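Local coordinates for sterol regulatory element-binding protein cleavage-activating protein (Schizosaccharomyces pombe, PDB 4YHC) that is required as an escort for processing of the transcription factor precursor Sre1 at low sterol or low oxygen, and is represented by its WD40 domain, at residues N266-G271 against I287-T292; V299-Y304 against S355-D360; R75-I80 against V89-K94. The protein carries 9 engineered substitutions. One frame throughout, in Å; residues are numbered along the deposited sequence.

Interaction 1 (N266-G271 against I287-T292)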
loop_
_atom_site.group_PDB
_atom_site.type_symbol
_atom_site.label_atom_id
_atom_site.label_comp_id
_atom_site.label_asym_id
_atom_site.label_seq_id
_atom_site.Cartn_x
_atom_site.Cartn_y
_atom_site.Cartn_z
ATOM N N ASN A 266 2.236 13.843 0.946
ATOM C CA ASN A 266 1.715 12.612 0.372
ATOM C C ASN A 266 2.684 11.648 -0.218
ATOM O O ASN A 266 2.364 10.940 -1.172
ATOM C CB ASN A 266 0.697 12.961 -0.690
ATOM C CG ASN A 266 -0.682 12.726 -0.193
ATOM O OD1 ASN A 266 -1.016 11.601 0.275
ATOM N ND2 ASN A 266 -1.502 13.735 -0.273
ATOM N N THR A 267 3.905 11.617 0.263
ATOM C CA THR A 267 4.843 10.662 -0.332
ATOM C C THR A 267 5.397 9.621 0.626
ATOM O O THR A 267 6.313 8.923 0.232
ATOM C CB THR A 267 6.035 11.394 -0.953
ATOM O OG1 THR A 267 6.770 12.072 0.113
ATOM C CG2 THR A 267 5.492 12.460 -1.986
ATOM N N PHE A 268 4.855 9.551 1.835
ATOM C CA PHE A 268 5.366 8.776 2.918
ATOM C C PHE A 268 4.679 7.385 3.052
ATOM O O PHE A 268 3.465 7.295 3.052
ATOM C CB PHE A 268 5.156 9.571 4.208
ATOM C CG PHE A 268 5.715 8.913 5.466
ATOM C CD1 PHE A 268 7.042 9.029 5.810
ATOM C CD2 PHE A 268 4.894 8.260 6.347
ATOM C CE1 PHE A 268 7.548 8.477 6.968
ATOM C CE2 PHE A 268 5.380 7.647 7.488
ATOM C CZ PHE A 268 6.717 7.753 7.809
ATOM N N SER A 269 5.449 6.332 3.221
ATOM C CA SER A 269 4.863 5.045 3.589
ATOM C C SER A 269 5.776 4.321 4.564
ATOM O O SER A 269 6.955 4.748 4.798
ATOM C CB SER A 269 4.534 4.209 2.350
ATOM O OG SER A 269 5.701 3.956 1.677
ATOM N N VAL A 270 5.227 3.248 5.160
ATOM C CA VAL A 270 5.952 2.494 6.179
ATOM C C VAL A 270 5.838 1.034 5.916
ATOM O O VAL A 270 4.781 0.576 5.576
ATOM C CB VAL A 270 5.400 2.761 7.588
ATOM C CG1 VAL A 270 6.183 1.994 8.700
ATOM C CG2 VAL A 270 5.361 4.236 7.840
ATOM N N GLY A 271 6.882 0.286 6.103
ATOM C CA GLY A 271 6.681 -1.196 6.213
ATOM C C GLY A 271 7.393 -1.688 7.465
ATOM O O GLY A 271 8.399 -1.082 7.878
ATOM N N ILE A 287 11.793 -1.541 11.072
ATOM C CA ILE A 287 10.816 -0.590 10.548
ATOM C C ILE A 287 11.515 0.104 9.401
ATOM O O ILE A 287 12.696 0.506 9.552
ATOM C CB ILE A 287 10.458 0.466 11.593
ATOM C CG1 ILE A 287 10.116 -0.172 12.917
ATOM C CG2 ILE A 287 9.322 1.375 11.097
ATOM C CD1 ILE A 287 9.869 0.837 14.037
ATOM N N SER A 288 10.790 0.351 8.318
ATOM C CA SER A 288 11.333 1.042 7.124
ATOM C C SER A 288 10.366 2.110 6.737
ATOM O O SER A 288 9.101 1.878 6.708
ATOM C CB SER A 288 11.459 0.131 5.942
ATOM O OG SER A 288 12.339 -0.937 6.134
ATOM N N PHE A 289 10.929 3.279 6.406
ATOM C CA PHE A 289 10.146 4.430 5.895
ATOM C C PHE A 289 10.603 4.687 4.472
ATOM O O PHE A 289 11.812 4.553 4.183
ATOM C CB PHE A 289 10.390 5.741 6.657
ATOM C CG PHE A 289 10.067 5.716 8.091
ATOM C CD1 PHE A 289 8.959 5.014 8.579
ATOM C CD2 PHE A 289 10.804 6.428 8.987
ATOM C CE1 PHE A 289 8.637 5.001 9.933
ATOM C CE2 PHE A 289 10.475 6.426 10.337
ATOM C CZ PHE A 289 9.403 5.658 10.816
ATOM N N CYS A 290 9.676 5.112 3.632
ATOM C CA CYS A 290 9.940 5.577 2.290
ATOM C C CYS A 290 9.295 6.917 2.160
ATOM O O CYS A 290 8.159 7.105 2.537
ATOM C CB CYS A 290 9.324 4.635 1.228
ATOM S SG CYS A 290 9.604 5.187 -0.474
ATOM N N PHE A 291 10.015 7.855 1.577
ATOM C CA PHE A 291 9.476 9.223 1.315
ATOM C C PHE A 291 10.293 9.961 0.237
ATOM O O PHE A 291 11.362 9.495 -0.166
ATOM C CB PHE A 291 9.366 10.026 2.622
ATOM C CG PHE A 291 10.679 10.291 3.260
ATOM C CD1 PHE A 291 11.225 9.422 4.175
ATOM C CD2 PHE A 291 11.394 11.431 2.902
ATOM C CE1 PHE A 291 12.441 9.708 4.773
ATOM C CE2 PHE A 291 12.603 11.713 3.468
ATOM C CZ PHE A 291 13.143 10.853 4.398
ATOM N N THR A 292 9.709 11.036 -0.273
ATOM C CA THR A 292 10.401 11.994 -1.126
ATOM C C THR A 292 10.794 13.183 -0.320
ATOM O O THR A 292 10.018 13.767 0.426
ATOM C CB THR A 292 9.519 12.406 -2.295
ATOM O OG1 THR A 292 9.198 11.209 -3.010
ATOM C CG2 THR A 292 10.249 13.395 -3.276
HETATM O O HOH W 1 8.150 8.636 -2.058
#
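Ile287 meets Val270 branch to branch: its CG2 lies 4.0 Å from CG1 of Val270, the two side chains running the same way, as suits beta-branched residues on neighbouring strands. Ser288 follows in a hydrogen-bonded pair with Gly271, each residue giving its N-H to the other's carbonyl, with Ser288 N to Gly271 O at 2.8 Å. Its hydroxyl bonds to the carbonyl of Gly361, so a small polar residue fits this buried place. Phe289, in a non-hydrogen-bonded pair with Val270, takes contacts from both Phe268 and Val270. Phe268 swings its ring forward from the strand entrance because CG stands anti to the backbone N (chi1 -177°), and CZ comes over one face of the Phe289 ring, off-centre toward the rim, 3.6 Å from CD1. The ring planes are inclined at 44°, and Val270 CG2 touches CD1 of Phe289 as well, while Phe258 meets that ring edge-to-face. Cys290 pairs with Ser269 through a second couple of backbone bonds, and Ser269 OG rests on Cys290 CB at 3.7 Å, on the face they share with Ser288, where Met357 also packs. Phe291 sets its CB at the edge of the Phe268 ring, and its CA-H points almost straight at Thr267 O. Thr292 closes the row: its N-H reaches Thr267 OG1 at 3.1 Å, an oxygen that also bonds to Lys264 O, and one water joins Thr292 OG1 to Thr267 O. Four backbone bonds pair the strands and a fifth, to the Thr267 hydroxyl, fastens the incoming loop: an antiparallel beta hairpin of this WD40 domain.

Interaction 2 (V299-Y304 against S355-D360). Engineered in segment 355-360: Ser355 (natural residue Cys).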
loop_
_atom_site.group_PDB
_atom_site.type_symbol
_atom_site.label_atom_id
_atom_site.label_comp_id
_atom_site.label_asym_id
_atom_site.label_seq_id
_atom_site.Cartn_x
_atom_site.Cartn_y
_atom_site.Cartn_z
ATOM N N VAL A 299 14.059 10.271 -3.736
ATOM C CA VAL A 299 13.372 9.216 -2.924
ATOM C C VAL A 299 14.380 8.586 -1.957
ATOM O O VAL A 299 15.449 8.154 -2.315
ATOM C CB VAL A 299 12.655 8.201 -3.826
ATOM C CG1 VAL A 299 11.945 7.049 -3.004
ATOM C CG2 VAL A 299 11.666 8.937 -4.724
ATOM N N LEU A 300 13.991 8.536 -0.712
ATOM C CA LEU A 300 14.796 7.986 0.348
ATOM C C LEU A 300 14.114 6.823 1.127
ATOM O O LEU A 300 12.932 6.807 1.316
ATOM C CB LEU A 300 15.180 9.077 1.329
ATOM C CG LEU A 300 16.268 10.134 1.152
ATOM C CD1 LEU A 300 17.622 9.536 1.342
ATOM C CD2 LEU A 300 16.200 10.783 -0.185
ATOM N N TYR A 301 14.939 5.903 1.584
ATOM C CA TYR A 301 14.522 4.740 2.399
ATOM C C TYR A 301 15.330 4.730 3.667
ATOM O O TYR A 301 16.556 4.746 3.630
ATOM C CB TYR A 301 14.711 3.445 1.632
ATOM C CG TYR A 301 13.857 3.372 0.402
ATOM C CD1 TYR A 301 14.278 3.938 -0.799
ATOM C CD2 TYR A 301 12.626 2.699 0.445
ATOM C CE1 TYR A 301 13.492 3.867 -1.939
ATOM C CE2 TYR A 301 11.833 2.630 -0.670
ATOM C CZ TYR A 301 12.276 3.189 -1.876
ATOM O OH TYR A 301 11.441 3.153 -2.925
ATOM N N TYR A 302 14.636 4.875 4.795
ATOM C CA TYR A 302 15.254 4.772 6.085
ATOM C C TYR A 302 14.829 3.438 6.680
ATOM O O TYR A 302 13.597 3.118 6.706
ATOM C CB TYR A 302 14.767 5.891 6.981
ATOM C CG TYR A 302 15.438 7.219 6.814
ATOM C CD1 TYR A 302 15.539 7.819 5.579
ATOM C CD2 TYR A 302 15.923 7.904 7.921
ATOM C CE1 TYR A 302 16.115 9.072 5.430
ATOM C CE2 TYR A 302 16.534 9.156 7.788
ATOM C CZ TYR A 302 16.615 9.722 6.537
ATOM O OH TYR A 302 17.128 10.943 6.438
ATOM N N TYR A 303 15.811 2.667 7.064
ATOM C CA TYR A 303 15.654 1.345 7.659
ATOM C C TYR A 303 16.208 1.357 9.086
ATOM O O TYR A 303 17.404 1.756 9.332
ATOM C CB TYR A 303 16.410 0.314 6.816
ATOM C CG TYR A 303 16.451 -1.061 7.430
ATOM C CD1 TYR A 303 15.359 -1.958 7.288
ATOM C CD2 TYR A 303 17.563 -1.494 8.138
ATOM C CE1 TYR A 303 15.400 -3.235 7.859
ATOM C CE2 TYR A 303 17.627 -2.760 8.690
ATOM C CZ TYR A 303 16.538 -3.630 8.524
ATOM O OH TYR A 303 16.595 -4.862 9.106
ATOM N N TYR A 304 15.370 0.944 10.032
ATOM C CA TYR A 304 15.750 0.873 11.436
ATOM C C TYR A 304 15.720 -0.566 11.931
ATOM O O TYR A 304 14.720 -1.259 11.772
ATOM C CB TYR A 304 14.798 1.703 12.300
ATOM C CG TYR A 304 14.613 3.136 11.867
ATOM C CD1 TYR A 304 13.627 3.482 10.959
ATOM C CD2 TYR A 304 15.413 4.145 12.381
ATOM C CE1 TYR A 304 13.448 4.793 10.567
ATOM C CE2 TYR A 304 15.241 5.459 11.995
ATOM C CZ TYR A 304 14.256 5.776 11.087
ATOM O OH TYR A 304 14.078 7.079 10.697
ATOM N N SER A 355 11.435 3.255 -8.051
ATOM C CA SER A 355 11.692 2.287 -7.000
ATOM C C SER A 355 10.526 2.104 -6.059
ATOM O O SER A 355 9.704 2.988 -5.922
ATOM C CB SER A 355 12.892 2.732 -6.188
ATOM O OG SER A 355 12.607 3.802 -5.352
ATOM N N VAL A 356 10.517 0.994 -5.330
ATOM C CA VAL A 356 9.468 0.694 -4.421
ATOM C C VAL A 356 9.942 -0.402 -3.455
ATOM O O VAL A 356 10.667 -1.319 -3.829
ATOM C CB VAL A 356 8.197 0.283 -5.155
ATOM C CG1 VAL A 356 8.452 -0.821 -6.203
ATOM C CG2 VAL A 356 7.066 -0.140 -4.215
ATOM N N MET A 357 9.576 -0.278 -2.198
ATOM C CA MET A 357 9.923 -1.328 -1.219
ATOM C C MET A 357 8.855 -2.405 -1.073
ATOM O O MET A 357 7.658 -2.161 -1.281
ATOM C CB MET A 357 10.284 -0.744 0.124
ATOM C CG MET A 357 9.172 -0.100 0.915
ATOM S SD MET A 357 9.863 0.660 2.431
ATOM C CE MET A 357 8.415 1.276 3.138
ATOM N N SER A 358 9.294 -3.566 -0.691
ATOM C CA SER A 358 8.397 -4.652 -0.383
ATOM C C SER A 358 7.489 -4.343 0.793
ATOM O O SER A 358 7.744 -3.390 1.562
ATOM C CB SER A 358 9.206 -5.909 -0.120
ATOM O OG SER A 358 9.996 -5.745 1.024
ATOM N N SER A 359 6.420 -5.153 0.971
ATOM C CA SER A 359 5.407 -4.752 1.955
ATOM C C SER A 359 5.902 -4.772 3.401
ATOM O O SER A 359 5.337 -4.079 4.268
ATOM C CB SER A 359 4.167 -5.667 1.817
ATOM O OG SER A 359 4.619 -6.997 1.882
ATOM N N ASP A 360 6.948 -5.544 3.702
ATOM C CA ASP A 360 7.559 -5.476 5.037
ATOM C C ASP A 360 8.780 -4.513 5.159
ATOM O O ASP A 360 9.370 -4.444 6.188
ATOM C CB ASP A 360 7.948 -6.852 5.592
ATOM C CG ASP A 360 8.979 -7.514 4.787
ATOM O OD1 ASP A 360 9.439 -6.875 3.808
ATOM O OD2 ASP A 360 9.380 -8.642 5.126
#
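Tyr301 spans two strands whose backbones are too far apart to pair, its phenol meeting Ser355, an engineered serine where the natural protein has cysteine. The strand segments run roughly parallel, 21° apart in direction, but their axes stay 9.1 Å from one another, so side chains must bridge the gap. Tyrosine suits this place by its length and its flat ring, which crosses the gap and packs on Met357. In this construct Tyr301 OH and Ser355 OG are hydrogen-bonded at 2.8 Å, and either hydroxyl could be the donor; the serine oxygen lies in the plane of the ring, at its edge. Val299 CG1 approaches the same serine oxygen at 4.1 Å. Farther along, Met357 runs obliquely past the tyrosine. Its CB is 3.8 Å from Tyr301 CE2, and its sulfur makes a Met-aromatic contact, approaching the edge in the ring plane and not over a face, with SD 4.0 Å from Tyr301 CD2. The first torsion of Met357 places CG between the backbone N and carbonyl carbon (chi1 69°), and the chain then extends past the tyrosine's rim. An unbranched, flexible thioether can follow that rim while keeping its apolar surface against the aromatic carbons, and it also touches Ser269, Ser288 and Cys290 of the neighbouring hairpin. Strand 299-304 lies between 281-292 and 344-349, with Tyr301 touching Cys290 and Val349 from these two neighbours; strand 354-357 is an outermost strand of another antiparallel sheet, paired with 363-374, so the tyrosine and methionine contacts join two sheets.

Interaction 3 (R75-I80 against V89-K94)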
loop_
_atom_site.group_PDB
_atom_site.type_symbol
_atom_site.label_atom_id
_atom_site.label_comp_id
_atom_site.label_asym_id
_atom_site.label_seq_id
_atom_site.Cartn_x
_atom_site.Cartn_y
_atom_site.Cartn_z
ATOM N N ARG A 75 -18.018 5.638 -18.599
ATOM C CA ARG A 75 -17.208 6.603 -19.313
ATOM C C ARG A 75 -16.457 7.480 -18.339
ATOM O O ARG A 75 -15.578 8.225 -18.747
ATOM C CB ARG A 75 -18.037 7.416 -20.328
ATOM C CG ARG A 75 -18.844 8.563 -19.761
ATOM C CD ARG A 75 -19.210 9.611 -20.818
ATOM N NE ARG A 75 -18.905 10.972 -20.354
ATOM C CZ ARG A 75 -17.687 11.519 -20.371
ATOM N NH1 ARG A 75 -16.629 10.851 -20.846
ATOM N NH2 ARG A 75 -17.523 12.751 -19.914
ATOM N N THR A 76 -16.789 7.365 -17.052
ATOM C CA THR A 76 -16.051 8.023 -15.994
ATOM C C THR A 76 -15.647 6.993 -14.954
ATOM O O THR A 76 -16.399 6.034 -14.661
ATOM C CB THR A 76 -16.860 9.122 -15.283
ATOM O OG1 THR A 76 -18.081 8.575 -14.745
ATOM C CG2 THR A 76 -17.166 10.268 -16.231
ATOM N N LEU A 77 -14.489 7.207 -14.333
ATOM C CA LEU A 77 -14.050 6.278 -13.270
ATOM C C LEU A 77 -13.302 7.131 -12.300
ATOM O O LEU A 77 -12.221 7.612 -12.621
ATOM C CB LEU A 77 -13.136 5.221 -13.851
ATOM C CG LEU A 77 -13.041 3.757 -13.392
ATOM C CD1 LEU A 77 -11.591 3.289 -13.336
ATOM C CD2 LEU A 77 -13.776 3.392 -12.134
ATOM N N LYS A 78 -13.898 7.363 -11.129
ATOM C CA LYS A 78 -13.276 8.172 -10.139
ATOM C C LYS A 78 -12.490 7.336 -9.098
ATOM O O LYS A 78 -11.634 7.881 -8.443
ATOM C CB LYS A 78 -14.353 8.932 -9.358
ATOM C CG LYS A 78 -15.118 10.064 -10.029
ATOM C CD LYS A 78 -15.793 10.911 -8.923
ATOM C CE LYS A 78 -15.877 12.398 -9.212
ATOM N NZ LYS A 78 -15.906 13.188 -7.943
ATOM N N ALA A 79 -12.865 6.080 -8.842
ATOM C CA ALA A 79 -12.126 5.299 -7.810
ATOM C C ALA A 79 -12.371 3.827 -7.993
ATOM O O ALA A 79 -13.368 3.416 -8.590
ATOM C CB ALA A 79 -12.582 5.667 -6.408
ATOM N N ILE A 80 -11.398 3.066 -7.505
ATOM C CA ILE A 80 -11.470 1.629 -7.429
ATOM C C ILE A 80 -11.006 1.161 -6.081
ATOM O O ILE A 80 -10.171 1.804 -5.481
ATOM C CB ILE A 80 -10.605 0.963 -8.517
ATOM C CG1 ILE A 80 -10.724 -0.555 -8.388
ATOM C CG2 ILE A 80 -9.119 1.359 -8.403
ATOM C CD1 ILE A 80 -9.925 -1.294 -9.434
ATOM N N VAL A 89 -14.528 -6.229 -6.033
ATOM C CA VAL A 89 -14.011 -4.917 -6.420
ATOM C C VAL A 89 -15.179 -3.938 -6.455
ATOM O O VAL A 89 -16.318 -4.326 -6.910
ATOM C CB VAL A 89 -13.327 -4.967 -7.783
ATOM C CG1 VAL A 89 -12.597 -3.673 -8.059
ATOM C CG2 VAL A 89 -12.274 -6.059 -7.822
ATOM N N SER A 90 -14.932 -2.715 -5.963
ATOM C CA SER A 90 -15.871 -1.597 -6.079
ATOM C C SER A 90 -15.333 -0.597 -7.021
ATOM O O SER A 90 -14.226 -0.120 -6.816
ATOM C CB SER A 90 -16.110 -0.848 -4.758
ATOM O OG SER A 90 -14.878 -0.430 -4.172
ATOM N N LEU A 91 -16.106 -0.286 -8.054
ATOM C CA LEU A 91 -15.744 0.722 -9.045
ATOM C C LEU A 91 -16.721 1.910 -8.897
ATOM O O LEU A 91 -17.922 1.708 -8.785
ATOM C CB LEU A 91 -15.871 0.151 -10.437
ATOM C CG LEU A 91 -15.038 -1.028 -10.908
ATOM C CD1 LEU A 91 -15.446 -1.368 -12.329
ATOM C CD2 LEU A 91 -13.564 -0.659 -10.852
ATOM N N PHE A 92 -16.207 3.126 -8.916
ATOM C CA PHE A 92 -17.031 4.304 -8.804
ATOM C C PHE A 92 -16.856 5.148 -10.036
ATOM O O PHE A 92 -15.727 5.581 -10.360
ATOM C CB PHE A 92 -16.603 5.165 -7.592
ATOM C CG PHE A 92 -17.057 4.605 -6.270
ATOM C CD1 PHE A 92 -16.471 3.457 -5.755
ATOM C CD2 PHE A 92 -18.070 5.255 -5.526
ATOM C CE1 PHE A 92 -16.902 2.925 -4.566
ATOM C CE2 PHE A 92 -18.488 4.726 -4.339
ATOM C CZ PHE A 92 -17.927 3.549 -3.867
ATOM N N SER A 93 -17.957 5.385 -10.741
ATOM C CA SER A 93 -17.987 6.429 -11.775
ATOM C C SER A 93 -18.386 7.753 -11.119
ATOM O O SER A 93 -18.443 7.836 -9.875
ATOM C CB SER A 93 -18.961 6.029 -12.892
ATOM O OG SER A 93 -20.297 5.947 -12.367
ATOM N N LYS A 94 -18.657 8.805 -11.913
ATOM C CA LYS A 94 -19.070 10.063 -11.340
ATOM C C LYS A 94 -20.403 9.975 -10.569
ATOM O O LYS A 94 -20.581 10.701 -9.597
ATOM C CB LYS A 94 -19.133 11.184 -12.393
ATOM C CG LYS A 94 -20.211 11.016 -13.462
ATOM C CD LYS A 94 -20.152 12.105 -14.553
ATOM C CE LYS A 94 -20.947 11.651 -15.788
ATOM N NZ LYS A 94 -20.654 12.423 -17.032
#
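Ile80 and Leu91 lie side by side and point the same way, with Ile80 CG1 3.8 Å from Leu91 CD2. Ile80 CG1 stands anti to the backbone N (chi1 -180°), which also brings it to Val89 CG1 at 3.7 Å as these two side chains cross at a slant. Ile80 thus packs against both Leu91 and Val89, and Val48 and Ala46 of strand 44-49 pack on it in turn. On the other face Ala79 and Phe92 meet through their CB atoms; a small alanine fits beneath Val123 of strand 121-127, which touches both residues, while the Phe92 ring leads away to meet Tyr113 edge-to-face. The backbone is irregular here: Phe92 O accepts from both Lys78 N at 2.7 Å and Ala79 N at 3.3 Å, the latter on a lone pair in the carbonyl plane. Lys78 carries its ammonium to Ser119 O. Farther out, Thr76 and Lys94 cross nearly at right angles: Thr76 OG1 accepts the N-H of Lys94 at 2.9 Å in an almost straight bond (170°), and Thr76 CG2 touches the lysine chain where the two cross, 3.9 Å from Lys94 CD. Threonine can thus supply both a polar acceptor and an apolar methyl. With Lys78 and Ala79 both opposite Phe92, this is a classic beta bulge where strand 79-82 begins, in its antiparallel hairpin with 88-92 within the predicted second WD repeat.

Interaction 3 comes first along the chain, then interaction 1, then interaction 2, each closing before the next opens. Interactions 1 and 2 are neighbours, their centres about 7 Å apart, because strands 281-292 and 299-304 follow each other in sequence and pair in one sheet; Phe289 N to Tyr302 O, at 2.7 Å, is probably one of the hydrogen bonds joining them. Interaction 3 belongs to a separate four-stranded sheet, its centre about 27 Å from that of interaction 1 and 30 Å from that of interaction 2, across the chain's centre from the latter. Interactions 1 and 2 thus join two neighbouring sheets, interaction 3 holds a distant hairpin, and all lie in the region that, by similarity, interacts with Sre1.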